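Local structure of N-terminal acetyltransferase B complex subunit NAT3 (Candida albicans, 5K04) at residues 76-81 with 92-97. The protein probably acts as the catalytic subunit of the NatB complex, transferring an acetyl group from acetyl-CoA to the N-terminal amino acid of proteins. Residues are numbered along the deposited sequence; the frame is centred on the assembly and turned at random.
Unlike the reference sequence in segment 76-81: Leu81 (reference Ser). With COA (coenzyme A), chain D.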
# COMPACT_ATOMS: atom_id res chain seq x y z
N THR B 76 -5.89 0.14 -22.23
CA THR B 76 -5.21 1.27 -21.61
C THR B 76 -3.86 0.91 -21.01
O THR B 76 -2.94 1.71 -21.08
CB THR B 76 -6.09 1.91 -20.53
OG1 THR B 76 -6.07 1.10 -19.35
CG2 THR B 76 -7.46 2.00 -21.04
N ALA B 77 -3.72 -0.29 -20.46
CA ALA B 77 -2.44 -0.68 -19.85
C ALA B 77 -2.23 -2.19 -19.90
O ALA B 77 -3.09 -2.97 -19.48
CB ALA B 77 -2.37 -0.18 -18.40
N VAL B 78 -1.06 -2.58 -20.41
CA VAL B 78 -0.51 -3.92 -20.28
C VAL B 78 0.92 -3.78 -19.78
O VAL B 78 1.70 -3.00 -20.33
CB VAL B 78 -0.50 -4.68 -21.62
CG1 VAL B 78 -0.29 -6.16 -21.38
CG2 VAL B 78 -1.76 -4.43 -22.38
N THR B 79 1.27 -4.55 -18.74
CA THR B 79 2.64 -4.62 -18.25
C THR B 79 2.91 -6.02 -17.74
O THR B 79 2.02 -6.72 -17.28
CB THR B 79 2.95 -3.62 -17.12
OG1 THR B 79 1.88 -3.60 -16.16
CG2 THR B 79 3.14 -2.27 -17.68
N VAL B 80 4.18 -6.39 -17.80
CA VAL B 80 4.66 -7.70 -17.39
C VAL B 80 5.90 -7.49 -16.54
O VAL B 80 6.79 -6.73 -16.91
CB VAL B 80 4.97 -8.58 -18.62
CG1 VAL B 80 5.58 -9.92 -18.19
CG2 VAL B 80 3.70 -8.79 -19.43
N LEU B 81 5.92 -8.15 -15.38
CA LEU B 81 7.11 -8.19 -14.53
C LEU B 81 8.32 -8.68 -15.33
O LEU B 81 8.22 -9.61 -16.13
CB LEU B 81 6.84 -9.11 -13.34
CG LEU B 81 7.95 -9.28 -12.31
CD1 LEU B 81 8.28 -7.91 -11.76
CD2 LEU B 81 7.53 -10.26 -11.21
N LYS B 92 -0.40 -12.94 -24.30
CA LYS B 92 -1.51 -13.71 -23.75
C LYS B 92 -2.56 -12.81 -23.10
O LYS B 92 -3.76 -13.01 -23.30
CB LYS B 92 -1.01 -14.75 -22.75
CG LYS B 92 -1.99 -15.05 -21.60
CD LYS B 92 -1.55 -16.21 -20.69
CE LYS B 92 -2.27 -17.50 -21.05
NZ LYS B 92 -3.76 -17.42 -20.85
N LEU B 93 -2.11 -11.83 -22.32
CA LEU B 93 -3.02 -10.87 -21.68
C LEU B 93 -3.86 -10.11 -22.71
O LEU B 93 -5.06 -9.90 -22.51
CB LEU B 93 -2.22 -9.89 -20.82
CG LEU B 93 -1.61 -10.47 -19.54
CD1 LEU B 93 -0.56 -9.53 -18.99
CD2 LEU B 93 -2.69 -10.72 -18.50
N CYS B 94 -3.23 -9.71 -23.83
CA CYS B 94 -3.96 -9.02 -24.89
C CYS B 94 -4.93 -9.97 -25.60
O CYS B 94 -6.08 -9.61 -25.89
CB CYS B 94 -2.97 -8.37 -25.87
SG CYS B 94 -1.90 -7.11 -25.23
N LEU B 95 -4.51 -11.22 -25.83
CA LEU B 95 -5.35 -12.19 -26.53
C LEU B 95 -6.53 -12.67 -25.69
O LEU B 95 -7.59 -13.00 -26.23
CB LEU B 95 -4.49 -13.37 -26.97
CG LEU B 95 -3.61 -13.16 -28.20
CD1 LEU B 95 -2.91 -14.47 -28.55
CD2 LEU B 95 -4.45 -12.66 -29.38
N GLU B 96 -6.38 -12.71 -24.36
CA GLU B 96 -7.47 -13.11 -23.47
C GLU B 96 -8.69 -12.18 -23.58
O GLU B 96 -9.82 -12.60 -23.31
CB GLU B 96 -6.95 -13.14 -22.02
CG GLU B 96 -8.02 -13.21 -20.92
CD GLU B 96 -8.81 -14.52 -20.87
OE1 GLU B 96 -9.80 -14.57 -20.11
OE2 GLU B 96 -8.43 -15.49 -21.57
N LEU B 97 -8.48 -10.90 -23.94
CA LEU B 97 -9.60 -10.00 -24.18
C LEU B 97 -10.58 -10.58 -25.19
O LEU B 97 -11.80 -10.48 -25.02
CB LEU B 97 -9.08 -8.65 -24.67
CG LEU B 97 -8.37 -7.78 -23.64
CD1 LEU B 97 -7.66 -6.62 -24.31
CD2 LEU B 97 -9.38 -7.27 -22.64
N1A COA D . 13.10 -6.15 -27.01
C2A COA D . 13.00 -6.47 -28.47
N3A COA D . 11.62 -7.03 -28.76
C4A COA D . 10.54 -7.31 -27.79
C5A COA D . 10.75 -7.04 -26.22
C6A COA D . 12.13 -6.36 -25.86
N6A COA D . 12.48 -5.91 -24.55
N7A COA D . 9.44 -7.26 -25.42
C8A COA D . 8.24 -7.65 -26.36
N9A COA D . 9.06 -7.59 -27.77
C1B COA D . 8.16 -7.72 -29.12
C2B COA D . 8.72 -8.67 -30.23
O2B COA D . 9.20 -8.30 -31.52
C3B COA D . 7.87 -9.84 -29.77
O3B COA D . 7.81 -11.21 -30.18
P3B COA D . 8.65 -12.61 -30.13
O7A COA D . 7.81 -13.57 -29.30
O8A COA D . 8.68 -13.07 -31.59
O9A COA D . 9.99 -12.28 -29.51
C4B COA D . 6.63 -9.18 -28.96
O4B COA D . 6.74 -7.71 -28.74
C5B COA D . 5.78 -10.08 -27.98
O5B COA D . 6.26 -10.53 -26.71
P1A COA D . 5.78 -11.04 -25.26
O1A COA D . 4.31 -11.26 -25.34
O2A COA D . 6.59 -12.25 -24.88
O3A COA D . 6.14 -9.85 -24.31
P2A COA D . 6.40 -9.51 -22.76
O4A COA D . 7.88 -9.60 -22.53
O5A COA D . 5.53 -10.32 -21.93
O6A COA D . 6.00 -7.95 -22.74
CBP COA D . 6.01 -5.29 -22.78
CCP COA D . 6.09 -6.78 -23.55
CDP COA D . 6.25 -4.04 -23.87
CEP COA D . 4.51 -5.14 -21.99
CAP COA D . 7.26 -5.25 -21.58
OAP COA D . 8.51 -5.81 -21.93
C9P COA D . 7.04 -4.13 -20.44
O9P COA D . 7.60 -2.89 -20.49
N8P COA D . 5.75 -4.25 -19.65
C7P COA D . 4.87 -3.00 -19.26
C6P COA D . 5.34 -1.59 -19.79
C5P COA D . 5.25 -1.11 -21.36
O5P COA D . 6.31 -0.69 -22.07
N4P COA D . 3.93 -1.26 -22.00
C3P COA D . 3.08 -1.94 -22.95
C2P COA D . 3.27 -2.29 -24.42
S1P COA D . 3.32 -1.10 -25.72
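In the acetyl-CoA-binding core of the GNAT fold, strand 70-80 packs against helix 89-96, which follows it after the loop carrying the CoA-binding residues Arg86 and Gly88. Val78 and Leu93 form the middle of the contact: their CA atoms lie 7.5 Å apart, and the two side chains pass in opposite directions. The segment axes run roughly antiparallel, at 142°, and approach to 9.6 Å. Val78 divides its two methyls between successive helix residues. With CG1 anti to the backbone N (chi1 -164°), that methyl meets Leu93 CD1 at 4.1 Å, while Val78 CG2 reaches Cys94 SG at 3.9 Å. Leu93 CD1 also reaches the next residues along the strand, touching Val80 CG2 at 4.3 Å and lying 4.2 Å from the carbonyl oxygen Thr79 O. Farther out, Met58 on strand 53-65 touches Val78, and the Cys94 side chain continues to Leu127.

Toward the cofactor, the same Val80 CG2 stands 3.5 Å from the pyrophosphate oxygen O5A of coenzyme A, so one methyl faces both the helix and the ligand. The pantetheine arm runs beside the strand near Thr79 and Val80, though its fine placement there is doubtful. Ala90 N and Ser91 OG, at the start of the helix, hydrogen-bond to the cofactor. The contact between the segments is made mainly by apolar side chains, with one methyl also lying against a strand carbonyl: methyls and the Cys94 sulfur fill the interface between strand and helix, whereas polar groups of the adjoining loop and helix start grip the cofactor.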